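Local coordinates for protein dihydrodipicolinate synthase (Bacillus clausii KSM-K16, PDB 3E96) that probably acts as a 4-hydroxy-tetrahydrodipicolinate synthase, a TIM-barrel lyase of the DapA family thought to bind pyruvate as a Schiff base, at residues L12-G17 and E225-L230; A101-G106 and E134-P139; P118-G123 and P147-R152; L64-E69 and V277-V282. One frame throughout, in Å; residues are numbered along the deposited sequence.

Contact 1: residues L12-G17 and E225-L230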
loop_
_atom_site.group_PDB
_atom_site.type_symbol
_atom_site.label_atom_id
_atom_site.label_comp_id
_atom_site.label_asym_id
_atom_site.label_seq_id
_atom_site.Cartn_x
_atom_site.Cartn_y
_atom_site.Cartn_z
ATOM N N LEU B 12 -8.303 -23.667 -10.984
ATOM C CA LEU B 12 -7.467 -22.825 -10.127
ATOM C C LEU B 12 -6.896 -23.568 -8.922
ATOM O O LEU B 12 -6.064 -23.026 -8.189
ATOM C CB LEU B 12 -8.263 -21.606 -9.654
ATOM C CG LEU B 12 -8.551 -20.571 -10.746
ATOM C CD1 LEU B 12 -9.591 -19.574 -10.264
ATOM C CD2 LEU B 12 -7.249 -19.865 -11.129
ATOM N N GLU B 13 -7.348 -24.801 -8.712
ATOM C CA GLU B 13 -6.853 -25.616 -7.605
ATOM C C GLU B 13 -5.587 -26.310 -8.092
ATOM O O GLU B 13 -5.570 -27.510 -8.383
ATOM C CB GLU B 13 -7.911 -26.638 -7.180
ATOM C CG GLU B 13 -9.216 -25.981 -6.748
ATOM C CD GLU B 13 -10.241 -26.974 -6.236
ATOM O OE1 GLU B 13 -10.260 -28.117 -6.733
ATOM O OE2 GLU B 13 -11.035 -26.604 -5.347
ATOM N N THR B 14 -4.522 -25.523 -8.184
ATOM C CA THR B 14 -3.233 -26.000 -8.660
ATOM C C THR B 14 -2.227 -24.916 -8.274
ATOM O O THR B 14 -2.501 -24.109 -7.389
ATOM C CB THR B 14 -3.269 -26.171 -10.202
ATOM O OG1 THR B 14 -2.021 -26.695 -10.667
ATOM C CG2 THR B 14 -3.545 -24.827 -10.881
ATOM N N ILE B 15 -1.071 -24.898 -8.924
ATOM C CA ILE B 15 -0.061 -23.883 -8.637
ATOM C C ILE B 15 -0.333 -22.628 -9.467
ATOM O O ILE B 15 -0.506 -22.711 -10.684
ATOM C CB ILE B 15 1.365 -24.366 -9.015
ATOM C CG1 ILE B 15 1.778 -25.558 -8.150
ATOM C CG2 ILE B 15 2.363 -23.219 -8.855
ATOM C CD1 ILE B 15 3.009 -26.282 -8.686
ATOM N N SER B 16 -0.385 -21.474 -8.811
ATOM C CA SER B 16 -0.563 -20.210 -9.515
ATOM C C SER B 16 0.820 -19.575 -9.520
ATOM O O SER B 16 1.290 -19.096 -8.486
ATOM C CB SER B 16 -1.551 -19.295 -8.784
ATOM O OG SER B 16 -2.889 -19.692 -9.025
ATOM N N GLY B 17 1.481 -19.609 -10.676
ATOM C CA GLY B 17 2.812 -19.035 -10.783
ATOM C C GLY B 17 2.747 -17.531 -10.951
ATOM O O GLY B 17 1.996 -17.031 -11.791
ATOM N N GLU B 225 6.752 -30.669 -7.821
ATOM C CA GLU B 225 6.967 -31.833 -6.968
ATOM C C GLU B 225 6.133 -31.727 -5.694
ATOM O O GLU B 225 5.564 -32.721 -5.240
ATOM C CB GLU B 225 8.445 -31.966 -6.593
ATOM C CG GLU B 225 9.385 -32.108 -7.776
ATOM C CD GLU B 225 10.832 -32.284 -7.350
ATOM O OE1 GLU B 225 11.732 -32.082 -8.198
ATOM O OE2 GLU B 225 11.069 -32.631 -6.171
ATOM N N MET B 226 6.057 -30.526 -5.121
ATOM C CA MET B 226 5.282 -30.335 -3.898
ATOM C C MET B 226 3.801 -30.547 -4.166
ATOM O O MET B 226 3.117 -31.201 -3.382
ATOM C CB MET B 226 5.494 -28.931 -3.304
ATOM C CG MET B 226 4.687 -28.693 -2.009
ATOM S SD MET B 226 4.981 -27.107 -1.141
ATOM C CE MET B 226 6.454 -27.551 -0.166
ATOM N N LEU B 227 3.305 -29.988 -5.269
ATOM C CA LEU B 227 1.892 -30.127 -5.610
ATOM C C LEU B 227 1.520 -31.591 -5.800
ATOM O O LEU B 227 0.497 -32.048 -5.298
ATOM C CB LEU B 227 1.558 -29.361 -6.895
ATOM C CG LEU B 227 0.095 -29.468 -7.351
ATOM C CD1 LEU B 227 -0.809 -28.714 -6.377
ATOM C CD2 LEU B 227 -0.056 -28.900 -8.758
ATOM N N GLU B 228 2.352 -32.327 -6.528
ATOM C CA GLU B 228 2.061 -33.732 -6.776
ATOM C C GLU B 228 2.105 -34.553 -5.489
ATOM O O GLU B 228 1.248 -35.407 -5.269
ATOM C CB GLU B 228 3.033 -34.290 -7.813
ATOM C CG GLU B 228 3.039 -33.465 -9.094
ATOM C CD GLU B 228 3.746 -34.151 -10.241
ATOM O OE1 GLU B 228 4.842 -34.705 -10.020
ATOM O OE2 GLU B 228 3.208 -34.120 -11.369
ATOM N N ALA B 229 3.091 -34.282 -4.637
ATOM C CA ALA B 229 3.217 -34.998 -3.371
ATOM C C ALA B 229 1.981 -34.744 -2.511
ATOM O O ALA B 229 1.430 -35.668 -1.913
ATOM C CB ALA B 229 4.479 -34.547 -2.629
ATOM N N LEU B 230 1.546 -33.488 -2.454
ATOM C CA LEU B 230 0.370 -33.134 -1.666
ATOM C C LEU B 230 -0.873 -33.836 -2.211
ATOM O O LEU B 230 -1.661 -34.399 -1.454
ATOM C CB LEU B 230 0.155 -31.616 -1.686
ATOM C CG LEU B 230 1.151 -30.768 -0.882
ATOM C CD1 LEU B 230 0.959 -29.288 -1.200
ATOM C CD2 LEU B 230 0.945 -31.020 0.607
#
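No flat group takes part where T14 and I15 meet L227; there are no ring faces or edges here, just methyls, methylenes and one hydroxyl. The CB of L227 is directed toward the other segment, and its CB and CD2 do the touching. L227 CD2 touches T14 OG1 at 3.5 Å and also packs on I15 CG1 and CD1. On the I15 side the tip reaches furthest, with I15 CD1 at 3.8 Å from L227 CB. The I15 chain is extended at its second torsion (chi2 166°), which carries CD1 out to the helix although its CB does not aim there. With chi1 at -177°, T14 turns OG1 away from its backbone N and onto the L227 methyl. That contact is van der Waals packing of a hydroxyl on carbon, not a polar bond. The three touching residues are buried. Just before them, E13 forms the centre of an inverse gamma turn, closed by a weak bond from T14 N to L12 O. E13 O also accepts a bond from R231 NH2, from the last residue of helix 220-231. In the closed eight-stranded barrel, strand 15-17 is the first strand and helix 220-231 follows the last, 210-213. T14 and S16 pair with F211 of that last strand. W204 of helix 200-206 flanks L227, V49 of strand 49-50 flanks T14, and helix 235-252 packs on A229 and L230.

Contact 2: residues A101-G106 and E134-P139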
loop_
_atom_site.group_PDB
_atom_site.type_symbol
_atom_site.label_atom_id
_atom_site.label_comp_id
_atom_site.label_asym_id
_atom_site.label_seq_id
_atom_site.Cartn_x
_atom_site.Cartn_y
_atom_site.Cartn_z
ATOM N N ALA B 101 -9.556 -3.854 -18.886
ATOM C CA ALA B 101 -8.438 -3.902 -19.825
ATOM C C ALA B 101 -7.950 -5.345 -19.959
ATOM O O ALA B 101 -7.683 -5.822 -21.063
ATOM C CB ALA B 101 -7.304 -3.003 -19.338
ATOM N N ALA B 102 -7.834 -6.039 -18.830
ATOM C CA ALA B 102 -7.390 -7.432 -18.835
ATOM C C ALA B 102 -8.392 -8.293 -19.603
ATOM O O ALA B 102 -8.006 -9.195 -20.352
ATOM C CB ALA B 102 -7.252 -7.942 -17.404
ATOM N N LYS B 103 -9.680 -8.018 -19.409
ATOM C CA LYS B 103 -10.730 -8.763 -20.099
ATOM C C LYS B 103 -10.573 -8.597 -21.606
ATOM O O LYS B 103 -10.574 -9.574 -22.358
ATOM C CB LYS B 103 -12.111 -8.252 -19.682
ATOM C CG LYS B 103 -12.488 -8.568 -18.245
ATOM C CD LYS B 103 -13.683 -7.742 -17.786
ATOM C CE LYS B 103 -14.903 -7.950 -18.673
ATOM N NZ LYS B 103 -16.027 -7.084 -18.218
ATOM N N ALA B 104 -10.442 -7.351 -22.042
ATOM C CA ALA B 104 -10.289 -7.059 -23.460
ATOM C C ALA B 104 -9.014 -7.672 -24.026
ATOM O O ALA B 104 -8.977 -8.078 -25.187
ATOM C CB ALA B 104 -10.288 -5.550 -23.683
ATOM N N ALA B 105 -7.972 -7.747 -23.203
ATOM C CA ALA B 105 -6.693 -8.303 -23.636
ATOM C C ALA B 105 -6.747 -9.817 -23.839
ATOM O O ALA B 105 -5.926 -10.385 -24.562
ATOM C CB ALA B 105 -5.602 -7.947 -22.626
ATOM N N GLY B 106 -7.710 -10.470 -23.200
ATOM C CA GLY B 106 -7.826 -11.910 -23.342
ATOM C C GLY B 106 -7.525 -12.697 -22.079
ATOM O O GLY B 106 -7.339 -13.912 -22.137
ATOM N N GLU B 134 -18.806 -6.989 -9.017
ATOM C CA GLU B 134 -20.087 -6.765 -9.681
ATOM C C GLU B 134 -19.943 -5.910 -10.936
ATOM O O GLU B 134 -20.591 -6.176 -11.949
ATOM C CB GLU B 134 -21.093 -6.125 -8.716
ATOM C CG GLU B 134 -21.356 -6.967 -7.475
ATOM C CD GLU B 134 -22.578 -6.518 -6.693
ATOM O OE1 GLU B 134 -22.769 -5.298 -6.521
ATOM O OE2 GLU B 134 -23.345 -7.390 -6.233
ATOM N N ALA B 135 -19.087 -4.893 -10.879
ATOM C CA ALA B 135 -18.875 -4.019 -12.026
ATOM C C ALA B 135 -18.208 -4.755 -13.185
ATOM O O ALA B 135 -18.563 -4.557 -14.351
ATOM C CB ALA B 135 -18.029 -2.811 -11.622
ATOM N N LEU B 136 -17.243 -5.613 -12.870
ATOM C CA LEU B 136 -16.531 -6.347 -13.909
ATOM C C LEU B 136 -17.319 -7.498 -14.518
ATOM O O LEU B 136 -17.186 -7.773 -15.711
ATOM C CB LEU B 136 -15.202 -6.885 -13.367
ATOM C CG LEU B 136 -14.108 -5.857 -13.066
ATOM C CD1 LEU B 136 -12.887 -6.573 -12.492
ATOM C CD2 LEU B 136 -13.734 -5.103 -14.343
ATOM N N ASP B 137 -18.125 -8.172 -13.702
ATOM C CA ASP B 137 -18.910 -9.308 -14.178
ATOM C C ASP B 137 -17.955 -10.221 -14.949
ATOM O O ASP B 137 -18.199 -10.585 -16.102
ATOM C CB ASP B 137 -20.042 -8.814 -15.085
ATOM C CG ASP B 137 -20.999 -9.921 -15.484
ATOM O OD1 ASP B 137 -21.407 -10.703 -14.599
ATOM O OD2 ASP B 137 -21.355 -10.001 -16.680
ATOM N N PHE B 138 -16.860 -10.581 -14.288
ATOM C CA PHE B 138 -15.815 -11.410 -14.877
ATOM C C PHE B 138 -15.235 -12.247 -13.731
ATOM O O PHE B 138 -15.216 -11.794 -12.587
ATOM C CB PHE B 138 -14.748 -10.474 -15.458
ATOM C CG PHE B 138 -13.726 -11.148 -16.319
ATOM C CD1 PHE B 138 -14.091 -11.755 -17.516
ATOM C CD2 PHE B 138 -12.383 -11.128 -15.960
ATOM C CE1 PHE B 138 -13.132 -12.325 -18.345
ATOM C CE2 PHE B 138 -11.415 -11.695 -16.783
ATOM C CZ PHE B 138 -11.793 -12.294 -17.978
ATOM N N PRO B 139 -14.764 -13.476 -14.017
ATOM C CA PRO B 139 -14.201 -14.318 -12.954
ATOM C C PRO B 139 -13.162 -13.559 -12.142
ATOM O O PRO B 139 -12.236 -12.971 -12.703
ATOM C CB PRO B 139 -13.615 -15.494 -13.724
ATOM C CG PRO B 139 -14.605 -15.645 -14.854
ATOM C CD PRO B 139 -14.778 -14.203 -15.301
#
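K103 runs alongside F138 in the opposite direction, over one face of its ring, and ends on the carbonyl of L136. CB of K103 leaves helix 92-105 toward the other segment. K103 CG then sits almost centrally over one face of the F138 ring, a CH-pi contact 3.4 Å from the ring centroid and 9° off the ring normal. K103 CD moves on past the root of the ring, at 3.7 Å from F138 CB. K103 CD also comes within 4.3 Å of L136 CD2. The chain bends at this point (chi3 57°), and CE approaches L136 O. K103 and L136 come from helices of neighbouring beta-alpha units of a TIM barrel: helices 92-105 and 122-136 lie on the outside, and strand 109-112 between them in sequence packs its V110 against both L136 and F138. Helix 92-105 ends in a Schellman motif at G106. Helix 122-136 gives way at D137, which has positive phi. K103 NZ donates to L136 O at 2.8 Å, in the carbonyl plane, with a C=O...N angle of 147°. L136 is the last helical residue of helix 122-136, so the helix dipole probably favours the K103 ammonium there. The opposite face of the F138 ring carries P139 CD, 3.3 Å above the plane and offset toward the rim.

Contact 3: residues P118-G123 and P147-R152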
loop_
_atom_site.group_PDB
_atom_site.type_symbol
_atom_site.label_atom_id
_atom_site.label_comp_id
_atom_site.label_asym_id
_atom_site.label_seq_id
_atom_site.Cartn_x
_atom_site.Cartn_y
_atom_site.Cartn_z
ATOM N N PRO B 118 -4.305 3.000 3.789
ATOM C CA PRO B 118 -3.880 2.856 5.186
ATOM C C PRO B 118 -5.058 2.666 6.140
ATOM O O PRO B 118 -4.897 2.150 7.248
ATOM C CB PRO B 118 -3.126 4.156 5.457
ATOM C CG PRO B 118 -3.783 5.131 4.534
ATOM C CD PRO B 118 -3.932 4.326 3.267
ATOM N N TYR B 119 -6.241 3.098 5.712
ATOM C CA TYR B 119 -7.427 2.959 6.544
ATOM C C TYR B 119 -8.422 2.019 5.886
ATOM O O TYR B 119 -8.913 2.289 4.784
ATOM C CB TYR B 119 -8.089 4.322 6.784
ATOM C CG TYR B 119 -7.117 5.457 7.037
ATOM C CD1 TYR B 119 -6.053 5.312 7.927
ATOM C CD2 TYR B 119 -7.255 6.672 6.371
ATOM C CE1 TYR B 119 -5.148 6.351 8.141
ATOM C CE2 TYR B 119 -6.363 7.714 6.576
ATOM C CZ TYR B 119 -5.312 7.551 7.457
ATOM O OH TYR B 119 -4.425 8.584 7.644
ATOM N N VAL B 120 -8.709 0.909 6.561
ATOM C CA VAL B 120 -9.660 -0.073 6.058
ATOM C C VAL B 120 -10.493 -0.629 7.207
ATOM O O VAL B 120 -10.019 -0.708 8.341
ATOM C CB VAL B 120 -8.948 -1.263 5.370
ATOM C CG1 VAL B 120 -8.207 -0.784 4.127
ATOM C CG2 VAL B 120 -7.981 -1.935 6.350
ATOM N N THR B 121 -11.744 -0.981 6.916
ATOM C CA THR B 121 -12.629 -1.582 7.914
ATOM C C THR B 121 -13.315 -2.757 7.230
ATOM O O THR B 121 -13.461 -2.764 6.008
ATOM C CB THR B 121 -13.717 -0.605 8.426
ATOM O OG1 THR B 121 -14.529 -0.168 7.330
ATOM C CG2 THR B 121 -13.079 0.597 9.110
ATOM N N ALA B 122 -13.740 -3.745 8.011
ATOM C CA ALA B 122 -14.380 -4.933 7.456
ATOM C C ALA B 122 -15.506 -4.620 6.475
ATOM O O ALA B 122 -15.518 -5.135 5.357
ATOM C CB ALA B 122 -14.898 -5.820 8.582
ATOM N N GLY B 123 -16.456 -3.789 6.898
ATOM C CA GLY B 123 -17.569 -3.445 6.029
ATOM C C GLY B 123 -17.107 -2.797 4.737
ATOM O O GLY B 123 -17.650 -3.063 3.662
ATOM N N PRO B 147 -4.835 -9.459 8.741
ATOM C CA PRO B 147 -5.421 -10.130 9.905
ATOM C C PRO B 147 -6.419 -9.279 10.677
ATOM O O PRO B 147 -7.250 -9.808 11.413
ATOM C CB PRO B 147 -4.200 -10.488 10.750
ATOM C CG PRO B 147 -3.251 -9.372 10.440
ATOM C CD PRO B 147 -3.392 -9.230 8.939
ATOM N N GLU B 148 -6.334 -7.962 10.505
ATOM C CA GLU B 148 -7.227 -7.041 11.200
ATOM C C GLU B 148 -8.629 -7.029 10.604
ATOM O O GLU B 148 -9.551 -6.456 11.190
ATOM C CB GLU B 148 -6.650 -5.623 11.166
ATOM C CG GLU B 148 -5.377 -5.449 11.976
ATOM C CD GLU B 148 -5.605 -5.663 13.457
ATOM O OE1 GLU B 148 -6.478 -4.975 14.027
ATOM O OE2 GLU B 148 -4.913 -6.515 14.054
ATOM N N ILE B 149 -8.784 -7.647 9.437
ATOM C CA ILE B 149 -10.081 -7.702 8.773
ATOM C C ILE B 149 -10.706 -9.085 8.962
ATOM O O ILE B 149 -10.109 -10.102 8.623
ATOM C CB ILE B 149 -9.946 -7.390 7.261
ATOM C CG1 ILE B 149 -9.388 -5.973 7.066
ATOM C CG2 ILE B 149 -11.303 -7.531 6.571
ATOM C CD1 ILE B 149 -10.276 -4.864 7.619
ATOM N N SER B 150 -11.917 -9.103 9.508
ATOM C CA SER B 150 -12.640 -10.345 9.772
ATOM C C SER B 150 -12.854 -11.246 8.567
ATOM O O SER B 150 -13.113 -10.771 7.457
ATOM C CB SER B 150 -14.007 -10.028 10.383
ATOM O OG SER B 150 -14.779 -11.209 10.501
ATOM N N ASP B 151 -12.765 -12.554 8.797
ATOM C CA ASP B 151 -12.984 -13.530 7.739
ATOM C C ASP B 151 -14.439 -13.474 7.289
ATOM O O ASP B 151 -14.799 -14.026 6.248
ATOM C CB ASP B 151 -12.655 -14.943 8.221
ATOM C CG ASP B 151 -11.179 -15.132 8.492
ATOM O OD1 ASP B 151 -10.370 -14.630 7.688
ATOM O OD2 ASP B 151 -10.831 -15.785 9.497
ATOM N N ARG B 152 -15.275 -12.815 8.083
ATOM C CA ARG B 152 -16.690 -12.678 7.745
ATOM C C ARG B 152 -16.818 -12.039 6.359
ATOM O O ARG B 152 -17.785 -12.285 5.635
ATOM C CB ARG B 152 -17.404 -11.813 8.789
ATOM C CG ARG B 152 -18.871 -11.550 8.486
ATOM C CD ARG B 152 -19.674 -12.844 8.443
ATOM N NE ARG B 152 -21.074 -12.601 8.107
ATOM C CZ ARG B 152 -22.009 -13.543 8.063
ATOM N NH1 ARG B 152 -21.697 -14.804 8.338
ATOM N NH2 ARG B 152 -23.256 -13.226 7.744
#
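This is a small apolar contact between two loops, in which I149 packs on V120 and on the backbone at the start of helix 122-136. One loop follows strand 109-112 and the other follows strand 140-144. The end of I149 carries most of the contact. I149 CD1 lies 3.7 Å from both T121 C and A122 N, so it rests against the peptide group joining them. The bend at chi2 (-62°) brings CD1 nearer than the direction of CB would suggest. V120 CG2 reaches I149 CD1 at 3.9 Å, the two side chains crossing at about a right angle. The other branch, I149 CG2, is 4.1 Å from A122 CA, with A122 CB a little farther. Loops that follow the strands of a TIM barrel surround its catalytic end, and I149 is about 12 Å, side chain to side chain, from the predicted active-site residue Y143. Each loop leads into a helix. T121 is the N-cap of helix 122-136, with a weak bond between its OG1 and G124 N. That hydroxyl also bonds N283 OD1 of the second subunit, while V120 packs on P281 of that chain. Before helix 152-157, S150 OG accepts from R152 N at 2.9 Å, with an N-H...O angle of 161°.

Contact 4: residues L64-E69 and V277-V282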
loop_
_atom_site.group_PDB
_atom_site.type_symbol
_atom_site.label_atom_id
_atom_site.label_comp_id
_atom_site.label_asym_id
_atom_site.label_seq_id
_atom_site.Cartn_x
_atom_site.Cartn_y
_atom_site.Cartn_z
ATOM N N LEU B 64 0.272 2.386 -14.511
ATOM C CA LEU B 64 -0.966 1.727 -14.919
ATOM C C LEU B 64 -0.838 1.174 -16.332
ATOM O O LEU B 64 -1.339 0.091 -16.633
ATOM C CB LEU B 64 -2.144 2.704 -14.861
ATOM C CG LEU B 64 -2.618 3.157 -13.480
ATOM C CD1 LEU B 64 -3.847 4.059 -13.638
ATOM C CD2 LEU B 64 -2.962 1.933 -12.625
ATOM N N GLU B 65 -0.169 1.923 -17.201
ATOM C CA GLU B 65 0.011 1.491 -18.582
ATOM C C GLU B 65 0.930 0.270 -18.667
ATOM O O GLU B 65 0.703 -0.624 -19.481
ATOM C CB GLU B 65 0.570 2.650 -19.422
ATOM C CG GLU B 65 0.775 2.335 -20.902
ATOM C CD GLU B 65 -0.472 1.776 -21.571
ATOM O OE1 GLU B 65 -1.584 2.276 -21.292
ATOM O OE2 GLU B 65 -0.334 0.840 -22.390
ATOM N N GLU B 66 1.968 0.230 -17.837
ATOM C CA GLU B 66 2.873 -0.912 -17.846
ATOM C C GLU B 66 2.151 -2.155 -17.335
ATOM O O GLU B 66 2.402 -3.267 -17.807
ATOM C CB GLU B 66 4.099 -0.645 -16.973
ATOM C CG GLU B 66 5.088 0.336 -17.559
ATOM C CD GLU B 66 6.279 0.545 -16.645
ATOM O OE1 GLU B 66 6.064 0.766 -15.436
ATOM O OE2 GLU B 66 7.426 0.494 -17.132
ATOM N N ALA B 67 1.257 -1.967 -16.367
ATOM C CA ALA B 67 0.498 -3.086 -15.814
ATOM C C ALA B 67 -0.400 -3.671 -16.905
ATOM O O ALA B 67 -0.471 -4.886 -17.077
ATOM C CB ALA B 67 -0.348 -2.623 -14.635
ATOM N N LYS B 68 -1.087 -2.798 -17.638
ATOM C CA LYS B 68 -1.971 -3.248 -18.708
ATOM C C LYS B 68 -1.177 -3.983 -19.779
ATOM O O LYS B 68 -1.583 -5.051 -20.239
ATOM C CB LYS B 68 -2.696 -2.059 -19.344
ATOM C CG LYS B 68 -3.689 -1.370 -18.431
ATOM C CD LYS B 68 -4.271 -0.130 -19.102
ATOM C CE LYS B 68 -5.279 0.564 -18.195
ATOM N NZ LYS B 68 -5.769 1.852 -18.783
ATOM N N GLU B 69 -0.048 -3.405 -20.175
ATOM C CA GLU B 69 0.799 -4.008 -21.197
ATOM C C GLU B 69 1.329 -5.367 -20.749
ATOM O O GLU B 69 1.449 -6.287 -21.558
ATOM C CB GLU B 69 1.970 -3.075 -21.530
ATOM C CG GLU B 69 2.943 -3.592 -22.598
ATOM C CD GLU B 69 2.323 -3.703 -23.985
ATOM O OE1 GLU B 69 1.237 -3.125 -24.206
ATOM O OE2 GLU B 69 2.931 -4.363 -24.861
ATOM N N VAL B 277 17.040 -6.473 -12.490
ATOM C CA VAL B 277 16.959 -6.034 -11.102
ATOM C C VAL B 277 15.551 -5.634 -10.676
ATOM O O VAL B 277 14.616 -5.635 -11.477
ATOM C CB VAL B 277 17.867 -4.812 -10.861
ATOM C CG1 VAL B 277 19.316 -5.171 -11.138
ATOM C CG2 VAL B 277 17.419 -3.656 -11.761
ATOM N N THR B 278 15.413 -5.298 -9.399
ATOM C CA THR B 278 14.133 -4.846 -8.868
ATOM C C THR B 278 14.106 -3.329 -9.038
ATOM O O THR B 278 15.143 -2.715 -9.303
ATOM C CB THR B 278 13.985 -5.168 -7.354
ATOM O OG1 THR B 278 15.150 -4.716 -6.645
ATOM C CG2 THR B 278 13.798 -6.665 -7.133
ATOM N N ARG B 279 12.927 -2.732 -8.915
ATOM C CA ARG B 279 12.800 -1.281 -9.006
ATOM C C ARG B 279 12.667 -0.738 -7.584
ATOM O O ARG B 279 12.184 -1.438 -6.691
ATOM C CB ARG B 279 11.546 -0.878 -9.792
ATOM C CG ARG B 279 11.704 -0.824 -11.309
ATOM C CD ARG B 279 10.418 -0.324 -11.965
ATOM N NE ARG B 279 10.525 -0.255 -13.421
ATOM C CZ ARG B 279 9.516 0.019 -14.240
ATOM N NH1 ARG B 279 9.715 0.053 -15.552
ATOM N NH2 ARG B 279 8.305 0.261 -13.753
ATOM N N ALA B 280 13.117 0.494 -7.366
ATOM C CA ALA B 280 12.965 1.111 -6.050
ATOM C C ALA B 280 11.454 0.992 -5.846
ATOM O O ALA B 280 10.702 1.100 -6.811
ATOM C CB ALA B 280 13.380 2.580 -6.104
ATOM N N PRO B 281 10.979 0.848 -4.596
ATOM C CA PRO B 281 11.640 0.788 -3.287
ATOM C C PRO B 281 12.460 -0.428 -2.837
ATOM O O PRO B 281 12.574 -0.675 -1.637
ATOM C CB PRO B 281 10.492 1.078 -2.327
ATOM C CG PRO B 281 9.357 0.341 -2.976
ATOM C CD PRO B 281 9.516 0.719 -4.443
ATOM N N VAL B 282 13.011 -1.198 -3.767
ATOM C CA VAL B 282 13.869 -2.315 -3.376
ATOM C C VAL B 282 15.110 -2.272 -4.256
ATOM O O VAL B 282 14.999 -2.206 -5.476
ATOM C CB VAL B 282 13.190 -3.697 -3.540
ATOM C CG1 VAL B 282 14.221 -4.809 -3.293
ATOM C CG2 VAL B 282 12.048 -3.842 -2.536
#
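The backbones stay far apart, 13.3 Å between E66 CA and R279 CA, and the gap is bridged by two long side chains. E66 stands near the start of helix 64-78, one of the outer helices of the TIM barrel. R279 opens a type VI turn, with a cis peptide between A280 and P281 and a bond of 3.0 Å from V282 N to R279 O. The side chains come from opposite directions and meet in a bidentate, end-on salt bridge. R279 NH2 donates to E66 OE1 and R279 NH1 to E66 OE2, each at 2.8 Å and nearly straight. Both oxygens are met on their syn sides. The carboxylate and guanidinium planes are only 20° apart. R279 is extended from CG to NE, which gives it the reach. Further bonds fix the rotation of both groups: R279 NE with G28 O, R279 NH2 with A61 O, and E66 OE1 with S63 N just ahead of the helix. P281 bonds through its backbone to the second subunit. From just before the turn, T278 OG1 donates to V282 O at 2.8 Å, from well above the carbonyl plane (68° out of it).

How the contacts relate
Along the chain, contacts 2 and 3 fall within the span closed by contact 1, and also within that of contact 4. Contacts 1 and 4 cross, and so do 2 and 3. Contact 1 packs the helix after the last strand against the first strand, where the barrel closes. Contacts 2 and 3 share helix 122-136, near its C-terminal and N-terminal ends, with centres about 25 Å apart. Contacts 1 and 4 lie on opposite sides of the chain's centre, about 27 Å apart by centres. Contacts 2 and 4 touch directly: A101 CB is 4.1 Å from K68 CG, between adjacent helices. Contacts 3 and 4 are separate within one chain but meet across the dimer, where V120 packs on P281 of the second subunit.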